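Local structure of HemO (Neisseria meningitidis, 1J77) at residues Val56-Lys61 with Leu99-Gly104; Lys44-Gln49 with Ala139-Pro144; Leu9-Arg14 with His159-Asn164. The protein binds heme and probably opens the porphyrin ring oxidatively as a bacterial heme oxygenase. All blocks are in the same frame, centred on the assembly; numbering follows the deposited sequence. Where two conformers were deposited one is given.

Contact 1 of 3, residues Val56-Lys61 with Leu99-Gly104; sequences VDHIYK and LPYEAG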
ATOM      1  N   VAL A  56       5.000  -6.599   2.972  1.00 16.18           N
ATOM      2  CA  VAL A  56       3.892  -7.467   2.626  1.00 17.05           C
ATOM      3  C   VAL A  56       4.265  -8.555   1.658  1.00 16.99           C
ATOM      4  O   VAL A  56       3.420  -9.376   1.292  1.00 17.61           O
ATOM      5  CB  VAL A  56       2.658  -6.694   2.111  1.00 17.81           C
ATOM      6  CG1 VAL A  56       2.044  -5.778   3.183  1.00 18.25           C
ATOM      7  CG2 VAL A  56       2.962  -5.956   0.797  1.00 17.31           C
ATOM      8  N   ASP A  57       5.530  -8.626   1.279  1.00 17.29           N
ATOM      9  CA  ASP A  57       6.018  -9.551   0.273  1.00 18.43           C
ATOM     10  C   ASP A  57       5.740 -11.013   0.591  1.00 17.74           C
ATOM     11  O   ASP A  57       5.340 -11.742  -0.281  1.00 19.92           O
ATOM     12  CB  ASP A  57       7.508  -9.327   0.010  1.00 18.72           C
ATOM     13  CG  ASP A  57       7.906  -9.863  -1.317  1.00 23.11           C
ATOM     14  OD1 ASP A  57       8.806 -10.751  -1.387  1.00 24.49           O
ATOM     15  OD2 ASP A  57       7.286  -9.476  -2.329  1.00 24.87           O
ATOM     16  N   HIS A  58       5.955 -11.371   1.847  1.00 17.30           N
ATOM     17  CA  HIS A  58       5.756 -12.762   2.295  1.00 18.38           C
ATOM     18  C   HIS A  58       4.257 -13.117   2.344  1.00 18.56           C
ATOM     19  O   HIS A  58       3.875 -14.320   2.332  1.00 20.09           O
ATOM     20  CB  HIS A  58       6.404 -12.946   3.669  1.00 18.30           C
ATOM     21  CG  HIS A  58       5.695 -12.229   4.780  1.00 18.90           C
ATOM     22  ND1 HIS A  58       5.613 -10.848   4.836  1.00 18.21           N
ATOM     23  CD2 HIS A  58       4.962 -12.686   5.829  1.00 20.10           C
ATOM     24  CE1 HIS A  58       4.904 -10.496   5.901  1.00 17.60           C
ATOM     25  NE2 HIS A  58       4.472 -11.590   6.505  1.00 19.59           N
ATOM     26  N   ILE A  59       3.388 -12.111   2.436  1.00 18.70           N
ATOM     27  CA  ILE A  59       1.952 -12.360   2.443  1.00 19.07           C
ATOM     28  C   ILE A  59       1.483 -12.649   1.014  1.00 19.58           C
ATOM     29  O   ILE A  59       0.671 -13.540   0.798  1.00 19.10           O
ATOM     30  CB  ILE A  59       1.198 -11.165   3.061  1.00 18.32           C
ATOM     31  CG1 ILE A  59       1.717 -10.893   4.474  1.00 19.75           C
ATOM     32  CG2 ILE A  59      -0.349 -11.439   3.045  1.00 19.91           C
ATOM     33  CD1 ILE A  59       1.092  -9.676   5.144  1.00 20.25           C
ATOM     34  N   TYR A  60       2.008 -11.920   0.037  1.00 20.48           N
ATOM     35  CA  TYR A  60       1.659 -12.146  -1.374  1.00 20.90           C
ATOM     36  C   TYR A  60       2.097 -13.523  -1.825  1.00 21.69           C
ATOM     37  O   TYR A  60       1.456 -14.127  -2.683  1.00 23.31           O
ATOM     38  CB  TYR A  60       2.221 -11.075  -2.342  1.00 21.05           C
ATOM     39  CG  TYR A  60       1.329  -9.817  -2.434  1.00 18.82           C
ATOM     40  CD1 TYR A  60       1.644  -8.644  -1.753  1.00 19.57           C
ATOM     41  CD2 TYR A  60       0.208  -9.798  -3.238  1.00 19.76           C
ATOM     42  CE1 TYR A  60       0.841  -7.524  -1.830  1.00 18.97           C
ATOM     43  CE2 TYR A  60      -0.602  -8.697  -3.326  1.00 20.35           C
ATOM     44  CZ  TYR A  60      -0.289  -7.551  -2.616  1.00 18.82           C
ATOM     45  OH  TYR A  60      -1.127  -6.450  -2.739  1.00 21.50           O
ATOM     46  N   LYS A  61       3.140 -14.029  -1.166  1.00 22.98           N
ATOM     47  CA  LYS A  61       3.704 -15.326  -1.538  1.00 24.19           C
ATOM     48  C   LYS A  61       3.235 -16.438  -0.623  1.00 25.22           C
ATOM     49  O   LYS A  61       3.716 -17.600  -0.719  1.00 27.12           O
ATOM     50  CB  LYS A  61       5.230 -15.256  -1.478  1.00 24.60           C
ATOM     51  CG  LYS A  61       5.882 -14.378  -2.540  1.00 24.25           C
ATOM     52  CD  LYS A  61       7.353 -14.060  -2.264  1.00 24.70           C
ATOM     53  CE  LYS A  61       8.026 -13.391  -3.440  1.00 23.03           C
ATOM     54  NZ  LYS A  61       9.410 -12.886  -3.147  1.00 23.05           N
ATOM     55  N   LEU A  99      11.320  -5.017  10.272  1.00 31.68           N
ATOM     56  CA  LEU A  99      10.087  -4.928   9.533  1.00 29.00           C
ATOM     57  C   LEU A  99       9.043  -5.887  10.071  1.00 25.92           C
ATOM     58  O   LEU A  99       9.350  -7.009  10.465  1.00 26.15           O
ATOM     59  CB  LEU A  99      10.345  -5.262   8.080  1.00 29.45           C
ATOM     60  CG  LEU A  99      10.701  -4.089   7.170  1.00 32.68           C
ATOM     61  CD1 LEU A  99      10.473  -4.460   5.751  1.00 32.75           C
ATOM     62  CD2 LEU A  99       9.829  -2.946   7.510  1.00 34.52           C
ATOM     63  N   PRO A 100       7.791  -5.462  10.069  1.00 23.53           N
ATOM     64  CA  PRO A 100       6.649  -6.322  10.412  1.00 23.03           C
ATOM     65  C   PRO A 100       6.623  -7.520   9.504  1.00 22.34           C
ATOM     66  O   PRO A 100       6.979  -7.401   8.317  1.00 21.97           O
ATOM     67  CB  PRO A 100       5.437  -5.424  10.133  1.00 23.77           C
ATOM     68  CG  PRO A 100       5.984  -4.026  10.157  1.00 24.75           C
ATOM     69  CD  PRO A 100       7.382  -4.080   9.732  1.00 23.68           C
ATOM     70  N   TYR A 101       6.188  -8.673  10.019  1.00 20.71           N
ATOM     71  CA  TYR A 101       6.107  -9.885   9.237  1.00 20.20           C
ATOM     72  C   TYR A 101       4.864 -10.556   9.784  1.00 20.78           C
ATOM     73  O   TYR A 101       4.915 -11.563  10.508  1.00 21.94           O
ATOM     74  CB  TYR A 101       7.381 -10.709   9.472  1.00 19.56           C
ATOM     75  CG  TYR A 101       7.656 -11.847   8.536  1.00 18.36           C
ATOM     76  CD1 TYR A 101       8.331 -11.655   7.320  1.00 19.02           C
ATOM     77  CD2 TYR A 101       7.330 -13.144   8.868  1.00 18.84           C
ATOM     78  CE1 TYR A 101       8.621 -12.710   6.478  1.00 19.21           C
ATOM     79  CE2 TYR A 101       7.620 -14.169   8.051  1.00 18.36           C
ATOM     80  CZ  TYR A 101       8.283 -13.984   6.845  1.00 18.24           C
ATOM     81  OH  TYR A 101       8.620 -15.078   6.063  1.00 19.51           O
ATOM     82  N   GLU A 102       3.719 -10.037   9.352  1.00 20.41           N
ATOM     83  CA  GLU A 102       2.462 -10.426   9.947  1.00 21.98           C
ATOM     84  C   GLU A 102       1.985 -11.768   9.393  1.00 21.68           C
ATOM     85  O   GLU A 102       2.354 -12.204   8.284  1.00 21.31           O
ATOM     86  CB  GLU A 102       1.408  -9.322   9.733  1.00 21.57           C
ATOM     87  CG  GLU A 102       0.156  -9.515  10.586  1.00 24.47           C
ATOM     88  CD  GLU A 102       0.426  -9.724  12.054  1.00 25.87           C
ATOM     89  OE1 GLU A 102       0.527  -8.670  12.755  1.00 25.47           O
ATOM     90  OE2 GLU A 102       0.515 -10.944  12.508  1.00 23.41           O
ATOM     91  N   ALA A 103       1.115 -12.411  10.170  1.00 22.69           N
ATOM     92  CA  ALA A 103       0.613 -13.731   9.820  1.00 23.69           C
ATOM     93  C   ALA A 103      -0.866 -13.864  10.144  1.00 23.73           C
ATOM     94  O   ALA A 103      -1.447 -12.983  10.784  1.00 23.43           O
ATOM     95  CB  ALA A 103       1.394 -14.786  10.604  1.00 24.59           C
ATOM     96  N   GLY A 104      -1.467 -14.951   9.652  1.00 24.13           N
ATOM     97  CA  GLY A 104      -2.833 -15.292   9.994  1.00 24.09           C
ATOM     98  C   GLY A 104      -3.879 -14.295   9.542  1.00 23.69           C
ATOM     99  O   GLY A 104      -3.801 -13.731   8.440  1.00 22.75           O
TER
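His58 turns its CG in between its own backbone N and carbonyl carbon (chi1 70°), and Tyr101 sets its CG opposite the backbone N; together these torsions lay the imidazole and the phenol ring flat on each other. The pair is a face-to-face stack with centroids 3.8 Å apart and planes inclined by only 10°. Tyr101 CD1 lies over the centre of the imidazole, and Tyr101 CE1 makes the closest approach, 3.4 Å from His58 CG. On the opposite face of the imidazole sits CG1 of its sequence neighbour Ile59, so the ring is sandwiched between a phenol and an aliphatic branch.

Rotation of the imidazole is further fixed at its edge. His58 NE2 donates to the main-chain Glu102 O over 2.8 Å, with an N-H...O angle of 153°; the donor lies in the carbonyl plane, on a lone pair. This ties the C-terminal end of helix 39-60 to the extended loop that leads into helix 104-119 of the all-helical heme oxygenase fold. Ile59 CG1 also approaches that carbonyl, and its side chain continues inward onto Ala107 and Trp110 of helix 104-119. The loop itself is braced locally: Ala103 N donates to Glu102 OE2 at 2.8 Å, meeting the carboxylate on its anti side, while Pro100 packs on Trp110 and on Phe183 of helix 167-192.

Contact 2 of 3, residues Lys44-Gln49 with Ala139-Pro144; sequences KFLKLQ and ARHLAP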
ATOM      1  N   LYS A  44      12.361   9.966  -1.690  1.00 21.73           N
ATOM      2  CA  LYS A  44      11.875   9.692  -0.335  1.00 21.40           C
ATOM      3  C   LYS A  44      10.576   8.897  -0.379  1.00 20.90           C
ATOM      4  O   LYS A  44      10.373   7.955   0.418  1.00 21.58           O
ATOM      5  CB  LYS A  44      11.655  11.004   0.400  0.60 21.45           C
ATOM      6  CG  LYS A  44      12.755  12.071   0.105  0.60 23.90           C
ATOM      7  CD  LYS A  44      12.540  13.317   0.970  0.60 25.98           C
ATOM      8  CE  LYS A  44      13.675  14.285   0.915  0.60 26.19           C
ATOM      9  NZ  LYS A  44      13.717  15.027   2.187  0.60 28.07           N
ATOM     10  N   PHE A  45       9.725   9.241  -1.303  1.00 19.81           N
ATOM     11  CA  PHE A  45       8.473   8.561  -1.494  1.00 19.87           C
ATOM     12  C   PHE A  45       8.732   7.127  -1.931  1.00 19.57           C
ATOM     13  O   PHE A  45       8.100   6.204  -1.459  1.00 20.28           O
ATOM     14  CB  PHE A  45       7.611   9.294  -2.510  1.00 19.91           C
ATOM     15  CG  PHE A  45       6.329   8.645  -2.775  1.00 20.63           C
ATOM     16  CD1 PHE A  45       5.393   8.598  -1.773  1.00 22.27           C
ATOM     17  CD2 PHE A  45       6.044   8.051  -4.005  1.00 21.43           C
ATOM     18  CE1 PHE A  45       4.211   7.942  -1.965  1.00 22.63           C
ATOM     19  CE2 PHE A  45       4.834   7.411  -4.204  1.00 23.27           C
ATOM     20  CZ  PHE A  45       3.918   7.402  -3.191  1.00 21.62           C
ATOM     21  N   LEU A  46       9.620   6.953  -2.905  1.00 18.73           N
ATOM     22  CA  LEU A  46       9.927   5.608  -3.363  1.00 18.73           C
ATOM     23  C   LEU A  46      10.506   4.761  -2.227  1.00 18.42           C
ATOM     24  O   LEU A  46      10.245   3.531  -2.167  1.00 19.25           O
ATOM     25  CB  LEU A  46      10.918   5.686  -4.533  1.00 18.59           C
ATOM     26  CG  LEU A  46      10.393   6.121  -5.905  1.00 19.31           C
ATOM     27  CD1 LEU A  46      11.513   6.025  -6.936  1.00 20.61           C
ATOM     28  CD2 LEU A  46       9.207   5.412  -6.416  1.00 20.37           C
ATOM     29  N   LYS A  47      11.335   5.339  -1.369  1.00 18.40           N
ATOM     30  CA  LYS A  47      11.916   4.618  -0.216  1.00 18.80           C
ATOM     31  C   LYS A  47      10.793   4.122   0.722  1.00 18.53           C
ATOM     32  O   LYS A  47      10.753   2.941   1.113  1.00 19.35           O
ATOM     33  CB  LYS A  47      13.022   5.427   0.503  1.00 20.55           C
ATOM     34  CG  LYS A  47      14.254   5.548  -0.321  1.00 21.83           C
ATOM     35  CD  LYS A  47      15.172   6.528   0.288  1.00 23.45           C
ATOM     36  CE  LYS A  47      16.432   6.680  -0.587  1.00 24.97           C
ATOM     37  NZ  LYS A  47      17.416   7.577   0.095  1.00 27.57           N
ATOM     38  N   LEU A  48       9.856   4.998   1.033  1.00 17.80           N
ATOM     39  CA  LEU A  48       8.710   4.672   1.840  1.00 17.19           C
ATOM     40  C   LEU A  48       7.901   3.526   1.194  1.00 16.48           C
ATOM     41  O   LEU A  48       7.584   2.534   1.871  1.00 16.83           O
ATOM     42  CB  LEU A  48       7.863   5.925   2.066  1.00 17.44           C
ATOM     43  CG  LEU A  48       6.360   5.721   2.286  1.00 17.15           C
ATOM     44  CD1 LEU A  48       6.172   5.069   3.624  1.00 18.43           C
ATOM     45  CD2 LEU A  48       5.654   7.108   2.171  1.00 18.29           C
ATOM     46  N   GLN A  49       7.608   3.655  -0.102  1.00 16.36           N
ATOM     47  CA  GLN A  49       6.881   2.635  -0.829  1.00 16.07           C
ATOM     48  C   GLN A  49       7.661   1.308  -0.784  1.00 17.70           C
ATOM     49  O   GLN A  49       7.057   0.234  -0.653  1.00 17.93           O
ATOM     50  CB  GLN A  49       6.634   3.071  -2.293  1.00 17.38           C
ATOM     51  CG  GLN A  49       5.729   4.282  -2.485  1.00 16.91           C
ATOM     52  CD  GLN A  49       4.279   3.914  -2.385  1.00 17.97           C
ATOM     53  OE1 GLN A  49       3.573   3.789  -3.406  1.00 21.80           O
ATOM     54  NE2 GLN A  49       3.796   3.745  -1.152  1.00 17.58           N
ATOM     55  N   ALA A 139       7.833   5.266 -12.405  1.00 26.52           N
ATOM     56  CA  ALA A 139       6.474   5.082 -11.844  1.00 25.34           C
ATOM     57  C   ALA A 139       5.829   3.726 -12.222  1.00 25.93           C
ATOM     58  O   ALA A 139       4.614   3.584 -12.353  1.00 26.13           O
ATOM     59  CB  ALA A 139       5.568   6.271 -12.222  1.00 25.57           C
ATOM     60  N   ARG A 140       6.686   2.744 -12.456  1.00 26.14           N
ATOM     61  CA  ARG A 140       6.245   1.378 -12.772  1.00 26.48           C
ATOM     62  C   ARG A 140       5.286   0.824 -11.711  1.00 25.95           C
ATOM     63  O   ARG A 140       4.260   0.189 -12.039  1.00 25.40           O
ATOM     64  CB  ARG A 140       7.517   0.516 -12.875  0.60 27.25           C
ATOM     65  CG  ARG A 140       8.682   1.046 -13.837  0.60 28.53           C
ATOM     66  CD  ARG A 140      10.034   0.383 -13.561  0.60 29.06           C
ATOM     67  NE  ARG A 140      11.122   0.779 -14.446  0.60 30.88           N
ATOM     68  CZ  ARG A 140      11.416   0.218 -15.624  0.60 30.82           C
ATOM     69  NH1 ARG A 140      10.697  -0.758 -16.117  0.60 30.70           N
ATOM     70  NH2 ARG A 140      12.447   0.630 -16.325  0.60 29.76           N
ATOM     71  N   HIS A 141       5.609   1.071 -10.439  1.00 25.57           N
ATOM     72  CA  HIS A 141       4.795   0.547  -9.321  1.00 24.77           C
ATOM     73  C   HIS A 141       3.417   1.164  -9.181  1.00 24.18           C
ATOM     74  O   HIS A 141       2.520   0.563  -8.562  1.00 23.51           O
ATOM     75  CB  HIS A 141       5.560   0.615  -7.999  1.00 24.14           C
ATOM     76  CG  HIS A 141       5.478   1.933  -7.303  1.00 24.34           C
ATOM     77  ND1 HIS A 141       6.345   2.969  -7.553  1.00 22.00           N
ATOM     78  CD2 HIS A 141       4.656   2.349  -6.312  1.00 22.22           C
ATOM     79  CE1 HIS A 141       6.047   3.982  -6.746  1.00 24.35           C
ATOM     80  NE2 HIS A 141       5.019   3.633  -5.998  1.00 24.92           N
ATOM     81  N   LEU A 142       3.218   2.302  -9.856  1.00 24.22           N
ATOM     82  CA  LEU A 142       1.951   3.031  -9.817  1.00 24.91           C
ATOM     83  C   LEU A 142       1.089   2.823 -11.035  1.00 25.70           C
ATOM     84  O   LEU A 142      -0.075   3.203 -11.051  1.00 26.57           O
ATOM     85  CB  LEU A 142       2.221   4.540  -9.668  1.00 24.30           C
ATOM     86  CG  LEU A 142       2.894   5.038  -8.381  1.00 24.03           C
ATOM     87  CD1 LEU A 142       3.309   6.541  -8.440  1.00 22.68           C
ATOM     88  CD2 LEU A 142       2.031   4.810  -7.183  1.00 23.72           C
ATOM     89  N   ALA A 143       1.647   2.173 -12.048  1.00 27.56           N
ATOM     90  CA  ALA A 143       0.890   1.924 -13.264  1.00 28.21           C
ATOM     91  C   ALA A 143      -0.291   0.988 -12.985  1.00 28.38           C
ATOM     92  O   ALA A 143      -0.269   0.153 -12.051  1.00 28.15           O
ATOM     93  CB  ALA A 143       1.787   1.360 -14.294  1.00 28.18           C
ATOM     94  N   PRO A 144      -1.339   1.145 -13.771  1.00 29.38           N
ATOM     95  CA  PRO A 144      -2.582   0.397 -13.584  1.00 30.37           C
ATOM     96  C   PRO A 144      -2.416  -1.081 -13.897  1.00 31.60           C
ATOM     97  O   PRO A 144      -1.595  -1.401 -14.753  1.00 32.03           O
ATOM     98  CB  PRO A 144      -3.526   1.003 -14.630  1.00 30.73           C
ATOM     99  CG  PRO A 144      -2.777   1.917 -15.399  1.00 31.19           C
ATOM    100  CD  PRO A 144      -1.364   2.025 -14.952  1.00 30.18           C
TER
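Beside the heme pocket, with the Gln49 side chain about 5 Å from the bound heme, helix 39-60 presents one face of its Lys44-Gln49 turns to the loop between helices 122-129 and 149-162, and His141 of that loop reaches across to Phe45, Leu46 and Gln49. The central link is a side-chain hydrogen bond in which His141 NE2 donates to Gln49 OE1 over 3.0 Å. The N-H...O angle of 133° shows that it is well bent, although the donor lies in the carbonyl plane of the amide and uses a lone pair; the oxygen is tilted slightly from the imidazole plane. Amide and ring are turned 62° against each other. Gln49 CG, set beside the backbone N by chi1 (-65°), lies over one face of the Phe45 ring, on its own helix, and 3.6 Å from His141 NE2; the bend at chi2 then turns the amide, with OE1, to the imidazole.

The other imidazole nitrogen, His141 ND1, is hydrogen-bonded to Asp84 OD2 of helix 78-87. The buried ring thus bridges two helices of the all-helical heme oxygenase fold, with a carboxylate on one nitrogen and an amide oxygen on the other; the aspartate would probably polarise the imidazole and strengthen it as a donor to Gln49.

Nonpolar groups close in around this polar chain. Leu46 CD2 comes obliquely to His141 CE1 at 3.5 Å, and the Phe45 ring approaches the imidazole edge through CE2, 4.2 Å from His141 NE2. Leu142 CG lies over one face of its neighbour's imidazole, while Leu142 CD2 stands 4.2 Å from Gln49 OE1. Val81 of helix 78-87 touches both Gln49 and His141.

Contact 3 of 3, residues Leu9-Arg14 with His159-Asn164; sequences LTFAKR and HLNALN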
ATOM      1  N   LEU A   9     -22.752  -4.943   4.855  1.00 40.05           N
ATOM      2  CA  LEU A   9     -23.127  -6.329   4.596  1.00 39.30           C
ATOM      3  C   LEU A   9     -22.079  -7.311   4.052  1.00 37.95           C
ATOM      4  O   LEU A   9     -22.405  -8.493   3.880  1.00 39.55           O
ATOM      5  CB  LEU A   9     -24.348  -6.354   3.670  1.00 39.89           C
ATOM      6  N   THR A  10     -20.836  -6.880   3.825  1.00 35.56           N
ATOM      7  CA  THR A  10     -19.793  -7.792   3.326  1.00 33.89           C
ATOM      8  C   THR A  10     -18.474  -7.486   4.000  1.00 31.91           C
ATOM      9  O   THR A  10     -18.273  -6.377   4.478  1.00 30.59           O
ATOM     10  CB  THR A  10     -19.608  -7.655   1.809  1.00 34.28           C
ATOM     11  OG1 THR A  10     -18.663  -6.613   1.503  1.00 34.45           O
ATOM     12  CG2 THR A  10     -20.898  -7.167   1.139  1.00 37.33           C
ATOM     13  N   PHE A  11     -17.576  -8.470   4.020  1.00 29.65           N
ATOM     14  CA  PHE A  11     -16.268  -8.350   4.659  1.00 28.42           C
ATOM     15  C   PHE A  11     -15.491  -7.170   4.104  1.00 27.72           C
ATOM     16  O   PHE A  11     -14.984  -6.319   4.863  1.00 27.10           O
ATOM     17  CB  PHE A  11     -15.490  -9.656   4.429  1.00 27.81           C
ATOM     18  CG  PHE A  11     -14.070  -9.660   4.985  1.00 26.20           C
ATOM     19  CD1 PHE A  11     -13.772  -9.123   6.231  1.00 24.86           C
ATOM     20  CD2 PHE A  11     -13.059 -10.237   4.252  1.00 23.76           C
ATOM     21  CE1 PHE A  11     -12.464  -9.169   6.728  1.00 26.34           C
ATOM     22  CE2 PHE A  11     -11.755 -10.280   4.731  1.00 25.14           C
ATOM     23  CZ  PHE A  11     -11.457  -9.764   5.977  1.00 25.95           C
ATOM     24  N   ALA A  12     -15.399  -7.108   2.791  1.00 26.64           N
ATOM     25  CA  ALA A  12     -14.667  -6.066   2.103  1.00 26.99           C
ATOM     26  C   ALA A  12     -15.259  -4.710   2.417  1.00 27.41           C
ATOM     27  O   ALA A  12     -14.514  -3.728   2.519  1.00 27.39           O
ATOM     28  CB  ALA A  12     -14.667  -6.345   0.581  1.00 27.51           C
ATOM     29  N   LYS A  13     -16.574  -4.636   2.629  1.00 27.10           N
ATOM     30  CA  LYS A  13     -17.224  -3.342   2.928  1.00 27.19           C
ATOM     31  C   LYS A  13     -17.017  -2.936   4.360  1.00 26.30           C
ATOM     32  O   LYS A  13     -17.053  -1.740   4.686  1.00 26.43           O
ATOM     33  CB  LYS A  13     -18.741  -3.417   2.642  1.00 27.37           C
ATOM     34  CG  LYS A  13     -19.027  -3.294   1.207  1.00 29.07           C
ATOM     35  CD  LYS A  13     -20.494  -3.497   0.858  1.00 33.29           C
ATOM     36  CE  LYS A  13     -20.705  -3.229  -0.620  1.00 35.40           C
ATOM     37  NZ  LYS A  13     -22.071  -3.637  -1.073  1.00 39.40           N
ATOM     38  N   ARG A  14     -16.855  -3.899   5.241  1.00 26.24           N
ATOM     39  CA  ARG A  14     -16.640  -3.624   6.622  1.00 27.09           C
ATOM     40  C   ARG A  14     -15.188  -3.145   6.782  1.00 26.51           C
ATOM     41  O   ARG A  14     -14.922  -2.179   7.539  1.00 25.80           O
ATOM     42  CB  ARG A  14     -16.976  -4.831   7.468  1.00 27.43           C
ATOM     43  CG  ARG A  14     -18.489  -5.190   7.377  1.00 30.37           C
ATOM     44  CD  ARG A  14     -18.988  -6.107   8.485  1.00 34.00           C
ATOM     45  NE  ARG A  14     -18.774  -7.536   8.220  1.00 34.70           N
ATOM     46  CZ  ARG A  14     -19.531  -8.271   7.394  1.00 36.36           C
ATOM     47  NH1 ARG A  14     -19.273  -9.565   7.203  1.00 36.30           N
ATOM     48  NH2 ARG A  14     -20.518  -7.713   6.720  1.00 35.28           N
ATOM     49  N   HIS A 159     -12.525 -12.735  -4.072  1.00 34.14           N
ATOM     50  CA  HIS A 159     -11.691 -13.708  -3.368  1.00 33.96           C
ATOM     51  C   HIS A 159     -11.600 -13.405  -1.883  1.00 33.08           C
ATOM     52  O   HIS A 159     -11.611 -14.318  -1.056  1.00 32.54           O
ATOM     53  CB  HIS A 159     -10.292 -13.763  -3.981  1.00 34.97           C
ATOM     54  CG  HIS A 159     -10.247 -14.321  -5.371  1.00 37.28           C
ATOM     55  ND1 HIS A 159      -9.572 -13.695  -6.399  1.00 39.65           N
ATOM     56  CD2 HIS A 159     -10.775 -15.449  -5.904  1.00 39.75           C
ATOM     57  CE1 HIS A 159      -9.689 -14.410  -7.501  1.00 40.04           C
ATOM     58  NE2 HIS A 159     -10.426 -15.474  -7.234  1.00 39.75           N
ATOM     59  N   LEU A 160     -11.493 -12.119  -1.532  1.00 31.99           N
ATOM     60  CA  LEU A 160     -11.441 -11.740  -0.127  1.00 31.99           C
ATOM     61  C   LEU A 160     -12.717 -12.155   0.615  1.00 31.18           C
ATOM     62  O   LEU A 160     -12.669 -12.750   1.694  1.00 29.96           O
ATOM     63  CB  LEU A 160     -11.221 -10.223   0.026  1.00 32.91           C
ATOM     64  CG  LEU A 160      -9.814  -9.669  -0.102  1.00 33.70           C
ATOM     65  CD1 LEU A 160      -9.866  -8.173   0.236  1.00 33.99           C
ATOM     66  CD2 LEU A 160      -8.843 -10.406   0.805  1.00 33.36           C
ATOM     67  N   ASN A 161     -13.868 -11.820   0.041  1.00 30.87           N
ATOM     68  CA  ASN A 161     -15.144 -12.172   0.632  1.00 31.43           C
ATOM     69  C   ASN A 161     -15.335 -13.691   0.705  1.00 31.40           C
ATOM     70  O   ASN A 161     -15.867 -14.221   1.690  1.00 30.85           O
ATOM     71  CB  ASN A 161     -16.247 -11.542  -0.210  1.00 31.86           C
ATOM     72  CG  ASN A 161     -16.251 -10.052  -0.095  1.00 33.87           C
ATOM     73  OD1 ASN A 161     -16.504  -9.335  -1.067  1.00 37.83           O
ATOM     74  ND2 ASN A 161     -15.985  -9.575   1.107  1.00 32.28           N
ATOM     75  N   ALA A 162     -14.835 -14.364  -0.311  1.00 31.87           N
ATOM     76  CA  ALA A 162     -14.971 -15.828  -0.406  1.00 32.17           C
ATOM     77  C   ALA A 162     -14.092 -16.585   0.584  1.00 32.85           C
ATOM     78  O   ALA A 162     -14.249 -17.802   0.726  1.00 32.53           O
ATOM     79  CB  ALA A 162     -14.705 -16.287  -1.807  1.00 32.68           C
ATOM     80  N   LEU A 163     -13.153 -15.913   1.262  1.00 32.87           N
ATOM     81  CA  LEU A 163     -12.377 -16.600   2.297  1.00 33.93           C
ATOM     82  C   LEU A 163     -13.360 -17.051   3.357  1.00 34.98           C
ATOM     83  O   LEU A 163     -13.078 -17.952   4.137  1.00 35.58           O
ATOM     84  CB  LEU A 163     -11.307 -15.704   2.937  1.00 33.13           C
ATOM     85  CG  LEU A 163     -10.268 -15.148   1.971  1.00 31.55           C
ATOM     86  CD1 LEU A 163      -9.360 -14.159   2.694  1.00 29.13           C
ATOM     87  CD2 LEU A 163      -9.436 -16.201   1.221  1.00 31.26           C
ATOM     88  N   ASN A 164     -14.516 -16.382   3.371  1.00 36.30           N
ATOM     89  CA  ASN A 164     -15.602 -16.659   4.293  1.00 37.10           C
ATOM     90  C   ASN A 164     -15.111 -16.677   5.713  1.00 37.35           C
ATOM     91  O   ASN A 164     -15.432 -17.569   6.490  1.00 37.39           O
ATOM     92  CB  ASN A 164     -16.327 -17.960   3.934  1.00 38.07           C
ATOM     93  CG  ASN A 164     -17.404 -17.737   2.907  1.00 39.53           C
ATOM     94  OD1 ASN A 164     -18.174 -16.771   2.999  1.00 41.32           O
ATOM     95  ND2 ASN A 164     -17.443 -18.591   1.896  1.00 41.51           N
TER
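Van der Waals contact joins Phe11 and Ala12, in the first turn of helix 11-32, to Leu160 and Asn161 near the end of helix 149-162. With CG opposite its backbone N (chi1 177°), the Phe11 ring is directed to the second helix and brings its edge to the main chain: Phe11 CD2 is 3.6 Å from Leu160 O, which lies near the ring plane. The Asn161 side chain is inserted against the start of helix 11-32. Its amide end packs on the beta carbons of Phe11 and Ala12, and the nearest CA atoms of the two segments, those of Phe11 and Asn161, are 5.7 Å apart. On the heme side, the Leu160 side chain is about 4 Å from that of Tyr112, a heme-binding residue.

The polar interactions concern how helix 11-32, the first helix of the all-helical heme oxygenase fold, begins. Thr10 is its N-cap: Thr10 OG1 accepts from Lys13 N at 3.1 Å, with an N-H...O angle of 147°. The threonine's chi1 of 87° places the hydroxyl oxygen where that amide can reach it. The Asn161 side chain lies against this capped first turn.

Charged groups complete the surroundings. The Arg14 guanidinium lies with one face over the Thr10 carbonyl carbon and Phe11 N, and its NH1 forms a salt bridge with Glu170 of helix 167-192. Phe11 also packs on Glu170 and Ala173, placing a third helix against this junction.

Contacts 1 and 2 both use helix 39-60, contact 2 along its body and contact 1 at its C-terminal end, with their centres 19 Å apart. Contact 3 joins the start of the preceding helix, 11-32, to helix 149-162; it lies across the centre of the chain from contact 2, the two centres being 28 Å apart. Along the sequence the contacts are nested, 1 within 2 and 2 within 3, and none touches another. Nearest-atom gaps are about 8 Å for contact 1 to either neighbour. The heme relates them: the Gln49 side chain of contact 2 and the Ala12 side chain of contact 3 lie about 5 and 6 Å from it, that of Pro100 of contact 1 about 12 Å.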